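Local coordinates for thiamine pyrophosphokinase (Candida albicans, PDB 2G9Z), which catalyses the transfer of pyrophosphate from ATP to thiamine, making the cofactor thiamine diphosphate in a magnesium-dependent reaction, at residues 155-158 with 159-163; 222-225 with 226-230; 136-140 with 141-145; 76-79 with 80-84. One frame throughout, in Å; residues are numbered along the deposited sequence.

Contact 1. Residues 155-158 with 159-163; sequences DFTK and SIHCI. With MG (magnesium ion), chain C; VNP (3-[(4-amino-2-methylpyrimidin-5-yl)methyl]-5-(2-{[hydroxy(phosphonoamino)phosphoryl]oxy}ethyl)-4-methyl-1,3-thiazol-3-I um), chain H.
Phe-156 and Ile-160, one helical turn apart, lie side by side and point the same way. Followed outward, Ile-160 begins with CB resting near the carbonyl oxygens of Thr-157 and Phe-156. With CG1 set beside the backbone N (chi1 -70°), that methylene comes over one face of the Phe-156 ring, toward its rim, 3.7 Å from Phe-156 CE2; this is a CH-pi contact. The terminal CD1 then turns to Phe-156 CZ. On the next face of the helix Thr-157 CG2 makes a looser, off-centre CH-pi contact with the His-161 ring, 3.9 Å from His-161 CE1.

These residues open helix 155-170, which packs on the parallel strands 64-68, 86-90 and 122-125 of the catalytic domain and presents its first turn to the ligand. The backbone N of Asp-155 donates to VNP O2B at 2.7 Å, fairly straight at 163°, so the helix start grips the phosphate next to the thiamine moiety (PB) directly. Asp-155 OD2 binds magnesium at 2.2 Å; the same ion takes VNP O1B and a water, and Asp-91, Asp-126 and Asp-128 belong to the same site.

Behind the metal ligand, Asp-155 O is held twice: Ser-159 N and Ser-159 OG, each 2.9 Å from Asp-155 O, arrive from opposite faces of the carbonyl plane. The hydroxyl, buried against the sheet, is thus satisfied by its own helix. Lys-158 leaves the helix as an extended chain, and its NZ is hydrogen-bonded to the carbonyl oxygens of Gln-148 and Ser-150.

Contact 2. Residues 222-225 with 226-230; sequences QSIN and QLYIM
Ile-224 and Tyr-228 run side by side in the same direction, and the contact between them is made by CG2 of the isoleucine, 3.6 Å from Tyr-228 CE2. That branch stands anti to the backbone N of Ile-224, which leans it along the helix toward the following turn; Ile-224 CD1 reaches more distantly to Leu-227 CD2, at 4.4 Å. Asn-225 and Ile-229 instead slant across one another: the isoleucine CD1 lies against the asparagine amide, 3.7 Å from Asn-225 ND2. The amides of Asn-225 and Gln-226 are nearly perpendicular, with planes 83° apart. Backbone bonds tie the i, i+4 pairs Gln-222/Gln-226, Ile-224/Tyr-228 and Asn-225/Ile-229, as in Tyr-228 N to Ile-224 O at 3.1 Å.

Both polar ends of Asn-225 are engaged by the second subunit, OD1 with Leu-308 N and ND2 with Gly-309 O of that subunit, so this face of the helix forms part of the dimer interface. Tyr-228 OH bonds to Leu-283 N of its own chain. Within the beta-alpha-beta unit 205-210, 217-233, 237-242, Ser-223, Leu-227 and Met-230 pack on strand 237-242, while Gln-226 and Met-230 turn to helix 155-170.

Contact 3. Residues 136-140 with 141-145; sequences TYYES and HGSKI
Tyr-137 carries its ring anti to the backbone N (chi1 178°), and His-141, its CG beside its own backbone N, folds its imidazole back over it. The two rings form an offset stack, centroids 4.4 Å apart and planes inclined by 29°; His-141 ND1 sits over the centre of the tyrosine ring, and the nearest atoms, Tyr-137 CE1 and His-141 CE1, are 3.5 Å apart. The same histidine also fixes its rotation with a hydrogen bond: ND1 donates to Tyr-137 O at 2.9 Å, and that oxygen lies close to the imidazole plane. Ser-140 OG takes the opposite face of this carbonyl, 2.6 Å from Tyr-137 O.

Here helix 132-139 ends in a Schellman motif and the chain passes into strand 144-147, the second strand of the beta-alpha-beta unit begun by strand 122-125. Ser-143 N bonds to Tyr-138 O at 3.1 Å, spanning the type I turn whose Gly-142 N to Glu-139 O bond is weak; at Gly-142 phi is 100°, where a side chain would crowd the preceding carbonyl oxygen. His-141 N also reaches Tyr-138 O, from the opposite side of its plane and well above it.

Beyond the turn Ser-143 points back at the helix, and its OG lies 3.4 Å from Tyr-138 CB while bonding to Pro-120 O. Glu-139 and Ile-145 cross at about a right angle, methylene against methylene, with Glu-139 CG 3.8 Å from Ile-145 CG1. Outside the turn, Tyr-98 meets the Tyr-137 ring edge-to-face.

Contact 4. Residues 76-79 with 80-84; sequences DLIS and LWKKC
Ile-78 and Lys-82 make the main side-chain contact here. The methyl CG2 of the isoleucine lies 3.6 Å from Lys-82 CE and also near Lys-82 CD, so the aliphatic shaft of the lysine, rather than its ammonium group, does the touching. With Lys-82 CG beside its backbone N, chi1 -68° lays that carbon 3.2 Å from Ile-78 O, and the extended chain beyond it brings CD and CE to the methyl. Lys-83 behaves similarly one residue on, its CG 3.5 Å from Ser-79 O and its tip bent at the last torsion.

Beneath these side chains the backbone sets the spacing. Lys-82 N donates to Ile-78 O at 3.0 Å, and Trp-81 N to Leu-77 O at 2.8 Å, the latter almost straight at 173°. Leu-80 N reaches Asp-76 O only weakly.

Asp-76 is the N-cap of helix 77-81, the helical link of the beta-alpha-beta unit between strands 64-68 and 86-90. Its OD1 accepts from Ser-79 N at 3.2 Å, the donor lying 60° out of the carboxylate plane. At the other end a type I turn from Trp-81 to Cys-84 leads the chain toward strand 86-90, closed by a 2.8 Å bond from Cys-84 N to Trp-81 O.

Farther out, Leu-77 and Leu-80 pack on strands 64-68 and 205-210. Trp-81 meets Tyr-118 edge-to-face and also touches Leu-97 of helix 93-100, while Ile-78 and Lys-82 share Tyr-118 as a neighbour.

Overall arrangement
All four contacts belong to the catalytic domain: contacts 1 and 2 lie within helices, contacts 3 and 4 where helices hand over to turns and strands of the central sheet. Contacts 1 and 2 touch, with centres 12 Å apart: Phe-156 CE2 comes within 3.5 Å of Gln-226 CB, and Ile-160 CG2 within 3.9 Å of Met-230 SD. Through them the metal-binding helix start of contact 1 is joined to the dimer interface of contact 2, whose partner subunit also supplies Ser-312, Ser-314 and Arg-316 to the same bound ligand. Contact 3 stands about 18 Å from contact 1 between centres, and its Ile-145 side chain about 12 Å from a magnesium ion. Contact 4 lies about 20 Å from contacts 1 and 3.

Contact 1. Residues 155-158 with 159-163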
# COMPACT_ATOMS: atom_id res chain seq x y z
N ASP A 155 4.55 -16.58 2.59
CA ASP A 155 5.88 -16.63 3.18
C ASP A 155 6.04 -15.72 4.38
O ASP A 155 6.80 -16.02 5.30
CB ASP A 155 6.93 -16.29 2.13
CG ASP A 155 6.91 -17.26 0.98
OD1 ASP A 155 6.57 -18.44 1.21
OD2 ASP A 155 7.25 -16.85 -0.14
N PHE A 156 5.33 -14.59 4.36
CA PHE A 156 5.40 -13.65 5.47
C PHE A 156 4.92 -14.31 6.75
O PHE A 156 5.62 -14.31 7.77
CB PHE A 156 4.52 -12.43 5.19
CG PHE A 156 4.48 -11.45 6.33
CD1 PHE A 156 5.50 -10.52 6.50
CD2 PHE A 156 3.45 -11.49 7.26
CE1 PHE A 156 5.49 -9.64 7.59
CE2 PHE A 156 3.43 -10.62 8.35
CZ PHE A 156 4.46 -9.69 8.51
N THR A 157 3.71 -14.85 6.70
CA THR A 157 3.12 -15.51 7.86
C THR A 157 3.93 -16.71 8.32
O THR A 157 4.16 -16.89 9.52
CB THR A 157 1.67 -15.94 7.54
OG1 THR A 157 0.89 -14.78 7.22
CG2 THR A 157 1.05 -16.63 8.75
N LYS A 158 4.38 -17.53 7.37
CA LYS A 158 5.19 -18.69 7.72
C LYS A 158 6.45 -18.24 8.45
O LYS A 158 6.90 -18.90 9.39
CB LYS A 158 5.56 -19.49 6.47
CG LYS A 158 4.35 -20.17 5.82
CD LYS A 158 4.65 -20.63 4.41
CE LYS A 158 3.41 -21.26 3.78
NZ LYS A 158 3.62 -21.69 2.37
N SER A 159 7.01 -17.11 8.03
CA SER A 159 8.22 -16.58 8.66
C SER A 159 7.93 -16.08 10.08
O SER A 159 8.73 -16.30 11.00
CB SER A 159 8.81 -15.43 7.83
OG SER A 159 9.34 -15.91 6.61
N ILE A 160 6.80 -15.40 10.25
CA ILE A 160 6.43 -14.89 11.57
C ILE A 160 6.27 -16.08 12.53
O ILE A 160 6.74 -16.04 13.66
CB ILE A 160 5.09 -14.10 11.52
CG1 ILE A 160 5.30 -12.78 10.77
CG2 ILE A 160 4.58 -13.85 12.93
CD1 ILE A 160 6.27 -11.82 11.45
N HIS A 161 5.60 -17.12 12.06
CA HIS A 161 5.41 -18.32 12.87
C HIS A 161 6.75 -18.91 13.26
O HIS A 161 6.94 -19.36 14.39
CB HIS A 161 4.58 -19.35 12.10
CG HIS A 161 3.11 -19.12 12.18
ND1 HIS A 161 2.22 -19.61 11.25
CD2 HIS A 161 2.36 -18.46 13.10
CE1 HIS A 161 0.99 -19.26 11.58
NE2 HIS A 161 1.05 -18.56 12.70
N CYS A 162 7.68 -18.92 12.32
CA CYS A 162 9.02 -19.43 12.58
C CYS A 162 9.68 -18.59 13.66
O CYS A 162 10.35 -19.11 14.55
CB CYS A 162 9.86 -19.39 11.30
SG CYS A 162 11.62 -19.65 11.56
N ILE A 163 9.48 -17.27 13.59
CA ILE A 163 10.05 -16.35 14.57
C ILE A 163 9.46 -16.60 15.95
O ILE A 163 10.18 -16.65 16.95
CB ILE A 163 9.80 -14.88 14.15
CG1 ILE A 163 10.69 -14.53 12.96
CG2 ILE A 163 10.06 -13.94 15.34
CD1 ILE A 163 10.34 -13.23 12.27
MG MG C . 7.28 -17.97 -2.01
O2G VNP H . 3.14 -17.33 -4.22
PG VNP H . 3.44 -15.77 -4.00
O3G VNP H . 2.44 -14.93 -4.71
O1G VNP H . 4.93 -15.52 -4.55
N3B VNP H . 3.46 -15.47 -2.40
PB VNP H . 3.96 -16.72 -1.50
O2B VNP H . 4.08 -16.28 -0.10
O1B VNP H . 5.16 -17.30 -2.15
O1 VNP H . 2.76 -17.80 -1.63
C7 VNP H . 1.42 -17.56 -1.19
C12 VNP H . 0.84 -18.92 -0.82
C11 VNP H . -0.64 -18.96 -0.42
C10 VNP H . -1.66 -18.94 -1.55
CM4 VNP H . -1.38 -19.55 -2.93
S1 VNP H . -1.28 -17.60 0.62
C9 VNP H . -2.88 -17.71 -0.07
N5 VNP H . -2.82 -18.33 -1.25
C7A VNP H . -3.91 -18.29 -2.23
C5A VNP H . -5.29 -18.10 -1.60
C6A VNP H . -5.97 -16.93 -1.92
N1A VNP H . -7.21 -16.73 -1.52
C2A VNP H . -7.85 -17.65 -0.79
CM2 VNP H . -9.30 -17.40 -0.37
N3A VNP H . -7.24 -18.79 -0.45
C4A VNP H . -5.98 -19.04 -0.83
N4A VNP H . -5.40 -20.18 -0.46
O HOH W 1 7.46 -15.83 -2.99

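Contact 2. Residues 222-225 with 226-230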
# COMPACT_ATOMS: atom_id res chain seq x y z
N GLN A 222 -1.88 -7.64 2.77
CA GLN A 222 -1.81 -8.77 3.67
C GLN A 222 -0.88 -8.45 4.84
O GLN A 222 -1.15 -8.81 5.98
CB GLN A 222 -1.32 -10.02 2.94
CG GLN A 222 -1.49 -11.30 3.76
CD GLN A 222 -2.95 -11.56 4.10
OE1 GLN A 222 -3.74 -12.01 3.26
NE2 GLN A 222 -3.33 -11.26 5.33
N SER A 223 0.23 -7.77 4.56
CA SER A 223 1.18 -7.41 5.62
C SER A 223 0.51 -6.53 6.66
O SER A 223 0.68 -6.72 7.86
CB SER A 223 2.40 -6.70 5.03
OG SER A 223 3.14 -7.56 4.18
N ILE A 224 -0.25 -5.55 6.20
CA ILE A 224 -0.95 -4.65 7.10
C ILE A 224 -1.98 -5.47 7.88
O ILE A 224 -2.12 -5.31 9.09
CB ILE A 224 -1.65 -3.50 6.32
CG1 ILE A 224 -0.59 -2.60 5.66
CG2 ILE A 224 -2.56 -2.69 7.25
CD1 ILE A 224 0.39 -1.96 6.64
N ASN A 225 -2.69 -6.35 7.19
CA ASN A 225 -3.68 -7.19 7.84
C ASN A 225 -3.03 -7.94 9.01
O ASN A 225 -3.55 -7.95 10.12
CB ASN A 225 -4.30 -8.17 6.84
CG ASN A 225 -5.41 -9.00 7.45
OD1 ASN A 225 -6.20 -8.51 8.24
ND2 ASN A 225 -5.48 -10.27 7.06
N GLN A 226 -1.88 -8.55 8.74
CA GLN A 226 -1.15 -9.29 9.76
C GLN A 226 -0.68 -8.38 10.90
O GLN A 226 -0.64 -8.80 12.05
CB GLN A 226 0.05 -10.01 9.13
CG GLN A 226 -0.37 -11.08 8.12
CD GLN A 226 -1.43 -12.02 8.68
OE1 GLN A 226 -1.27 -12.57 9.77
NE2 GLN A 226 -2.52 -12.20 7.94
N LEU A 227 -0.31 -7.14 10.57
CA LEU A 227 0.13 -6.18 11.57
C LEU A 227 -0.97 -6.03 12.63
O LEU A 227 -0.71 -6.12 13.83
CB LEU A 227 0.42 -4.83 10.92
CG LEU A 227 0.79 -3.66 11.85
CD1 LEU A 227 2.09 -3.97 12.60
CD2 LEU A 227 0.93 -2.39 11.02
N TYR A 228 -2.20 -5.80 12.16
CA TYR A 228 -3.35 -5.63 13.04
C TYR A 228 -3.68 -6.91 13.82
O TYR A 228 -4.00 -6.86 15.01
CB TYR A 228 -4.59 -5.23 12.24
CG TYR A 228 -4.68 -3.77 11.86
CD1 TYR A 228 -5.03 -2.80 12.81
CD2 TYR A 228 -4.48 -3.35 10.55
CE1 TYR A 228 -5.18 -1.46 12.45
CE2 TYR A 228 -4.63 -2.02 10.18
CZ TYR A 228 -4.98 -1.08 11.13
OH TYR A 228 -5.17 0.23 10.76
N ILE A 229 -3.62 -8.05 13.13
CA ILE A 229 -3.92 -9.34 13.75
C ILE A 229 -2.88 -9.68 14.81
O ILE A 229 -3.23 -10.11 15.91
CB ILE A 229 -3.96 -10.47 12.68
CG1 ILE A 229 -5.21 -10.33 11.81
CG2 ILE A 229 -3.94 -11.84 13.37
CD1 ILE A 229 -5.29 -11.32 10.65
N MET A 230 -1.61 -9.47 14.49
CA MET A 230 -0.56 -9.79 15.44
C MET A 230 -0.63 -8.97 16.72
O MET A 230 -0.30 -9.48 17.79
CB MET A 230 0.82 -9.61 14.80
CG MET A 230 1.07 -10.57 13.64
SD MET A 230 2.72 -10.41 12.98
CE MET A 230 2.60 -8.82 12.16

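Contact 3. Residues 136-140 with 141-145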
# COMPACT_ATOMS: atom_id res chain seq x y z
N THR A 136 21.23 -22.83 -2.30
CA THR A 136 22.38 -23.67 -2.01
C THR A 136 23.46 -22.88 -1.27
O THR A 136 24.09 -23.40 -0.35
CB THR A 136 22.96 -24.28 -3.31
OG1 THR A 136 23.27 -23.24 -4.24
CG2 THR A 136 21.95 -25.22 -3.94
N TYR A 137 23.66 -21.63 -1.66
CA TYR A 137 24.67 -20.80 -1.01
C TYR A 137 24.46 -20.71 0.50
O TYR A 137 25.36 -21.03 1.28
CB TYR A 137 24.67 -19.38 -1.58
CG TYR A 137 25.67 -18.49 -0.89
CD1 TYR A 137 27.02 -18.51 -1.24
CD2 TYR A 137 25.28 -17.66 0.16
CE1 TYR A 137 27.96 -17.74 -0.56
CE2 TYR A 137 26.21 -16.89 0.86
CZ TYR A 137 27.55 -16.94 0.49
OH TYR A 137 28.47 -16.19 1.19
N TYR A 138 23.28 -20.26 0.92
CA TYR A 138 22.99 -20.13 2.34
C TYR A 138 22.84 -21.47 3.04
O TYR A 138 23.15 -21.59 4.22
CB TYR A 138 21.76 -19.24 2.56
CG TYR A 138 22.04 -17.79 2.25
CD1 TYR A 138 23.00 -17.08 2.98
CD2 TYR A 138 21.39 -17.14 1.20
CE1 TYR A 138 23.31 -15.76 2.66
CE2 TYR A 138 21.70 -15.82 0.88
CZ TYR A 138 22.66 -15.14 1.61
OH TYR A 138 22.99 -13.84 1.28
N GLU A 139 22.36 -22.48 2.32
CA GLU A 139 22.23 -23.81 2.91
C GLU A 139 23.65 -24.26 3.27
O GLU A 139 23.88 -24.84 4.33
CB GLU A 139 21.62 -24.81 1.92
CG GLU A 139 20.20 -24.47 1.46
CD GLU A 139 19.60 -25.53 0.54
OE1 GLU A 139 20.26 -25.93 -0.44
OE2 GLU A 139 18.45 -25.94 0.80
N SER A 140 24.61 -23.96 2.40
CA SER A 140 26.00 -24.35 2.64
C SER A 140 26.68 -23.48 3.70
O SER A 140 27.83 -23.73 4.06
CB SER A 140 26.80 -24.30 1.34
OG SER A 140 26.97 -22.97 0.87
N HIS A 141 25.97 -22.47 4.19
CA HIS A 141 26.54 -21.61 5.22
C HIS A 141 25.86 -21.70 6.57
O HIS A 141 26.12 -20.89 7.46
CB HIS A 141 26.59 -20.16 4.75
CG HIS A 141 27.78 -19.84 3.90
ND1 HIS A 141 27.85 -20.13 2.56
CD2 HIS A 141 28.97 -19.27 4.22
CE1 HIS A 141 29.02 -19.76 2.08
NE2 HIS A 141 29.72 -19.23 3.07
N GLY A 142 24.98 -22.69 6.73
CA GLY A 142 24.33 -22.88 8.02
C GLY A 142 22.93 -22.35 8.23
O GLY A 142 22.35 -22.58 9.29
N SER A 143 22.38 -21.65 7.24
CA SER A 143 21.02 -21.13 7.37
C SER A 143 20.06 -22.29 7.60
O SER A 143 20.15 -23.31 6.93
CB SER A 143 20.61 -20.38 6.10
OG SER A 143 21.38 -19.20 5.92
N LYS A 144 19.15 -22.13 8.56
CA LYS A 144 18.16 -23.16 8.85
C LYS A 144 17.04 -23.04 7.83
O LYS A 144 16.33 -22.03 7.80
CB LYS A 144 17.60 -22.98 10.26
CG LYS A 144 18.65 -23.04 11.36
CD LYS A 144 18.04 -22.85 12.73
CE LYS A 144 19.10 -22.91 13.82
NZ LYS A 144 18.50 -22.78 15.17
N ILE A 145 16.88 -24.07 7.01
CA ILE A 145 15.87 -24.09 5.97
C ILE A 145 14.55 -24.71 6.40
O ILE A 145 14.50 -25.85 6.84
CB ILE A 145 16.36 -24.89 4.75
CG1 ILE A 145 17.72 -24.35 4.29
CG2 ILE A 145 15.33 -24.82 3.63
CD1 ILE A 145 17.74 -22.87 3.98

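Contact 4. Residues 76-79 with 80-84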
# COMPACT_ATOMS: atom_id res chain seq x y z
N ASP A 76 20.38 0.67 4.94
CA ASP A 76 21.69 0.34 5.47
C ASP A 76 21.52 -0.98 6.21
O ASP A 76 21.44 -1.02 7.44
CB ASP A 76 22.16 1.43 6.44
CG ASP A 76 23.54 1.16 6.99
OD1 ASP A 76 24.05 0.03 6.83
OD2 ASP A 76 24.12 2.09 7.60
N LEU A 77 21.47 -2.06 5.43
CA LEU A 77 21.29 -3.41 5.95
C LEU A 77 22.22 -3.80 7.09
O LEU A 77 21.77 -4.26 8.14
CB LEU A 77 21.44 -4.42 4.82
CG LEU A 77 21.20 -5.89 5.18
CD1 LEU A 77 19.76 -6.08 5.67
CD2 LEU A 77 21.47 -6.76 3.97
N ILE A 78 23.52 -3.62 6.89
CA ILE A 78 24.50 -3.98 7.91
C ILE A 78 24.27 -3.35 9.27
O ILE A 78 24.43 -4.01 10.30
CB ILE A 78 25.94 -3.67 7.42
CG1 ILE A 78 26.40 -4.75 6.43
CG2 ILE A 78 26.91 -3.64 8.60
CD1 ILE A 78 25.49 -4.95 5.24
N SER A 79 23.91 -2.07 9.30
CA SER A 79 23.67 -1.39 10.57
C SER A 79 22.50 -2.03 11.32
O SER A 79 22.57 -2.23 12.53
CB SER A 79 23.38 0.10 10.33
OG SER A 79 24.44 0.72 9.64
N LEU A 80 21.44 -2.34 10.58
CA LEU A 80 20.25 -2.94 11.17
C LEU A 80 20.58 -4.36 11.63
O LEU A 80 20.28 -4.74 12.76
CB LEU A 80 19.12 -2.98 10.14
CG LEU A 80 17.69 -2.73 10.64
CD1 LEU A 80 16.71 -3.09 9.53
CD2 LEU A 80 17.41 -3.55 11.88
N TRP A 81 21.19 -5.13 10.74
CA TRP A 81 21.58 -6.51 11.02
C TRP A 81 22.33 -6.61 12.34
O TRP A 81 22.00 -7.43 13.19
CB TRP A 81 22.45 -7.04 9.88
CG TRP A 81 22.82 -8.49 9.96
CD1 TRP A 81 23.60 -9.10 10.89
CD2 TRP A 81 22.43 -9.52 9.04
NE1 TRP A 81 23.74 -10.44 10.61
CE2 TRP A 81 23.02 -10.73 9.48
CE3 TRP A 81 21.63 -9.54 7.88
CZ2 TRP A 81 22.85 -11.94 8.80
CZ3 TRP A 81 21.46 -10.75 7.21
CH2 TRP A 81 22.07 -11.93 7.67
N LYS A 82 23.33 -5.76 12.51
CA LYS A 82 24.15 -5.76 13.71
C LYS A 82 23.37 -5.47 14.99
O LYS A 82 23.88 -5.66 16.09
CB LYS A 82 25.30 -4.76 13.57
CG LYS A 82 26.33 -5.18 12.53
CD LYS A 82 27.50 -4.19 12.47
CE LYS A 82 28.63 -4.74 11.59
NZ LYS A 82 29.84 -3.86 11.60
N LYS A 83 22.13 -5.01 14.85
CA LYS A 83 21.31 -4.71 16.01
C LYS A 83 20.29 -5.81 16.25
O LYS A 83 19.54 -5.78 17.23
CB LYS A 83 20.59 -3.38 15.83
CG LYS A 83 21.51 -2.17 15.82
CD LYS A 83 20.73 -0.88 15.57
CE LYS A 83 21.63 0.33 15.65
NZ LYS A 83 22.19 0.51 17.03
N CYS A 84 20.27 -6.80 15.36
CA CYS A 84 19.32 -7.90 15.48
C CYS A 84 19.92 -9.21 15.97
O CYS A 84 21.02 -9.61 15.58
CB CYS A 84 18.61 -8.12 14.15
SG CYS A 84 17.56 -6.73 13.67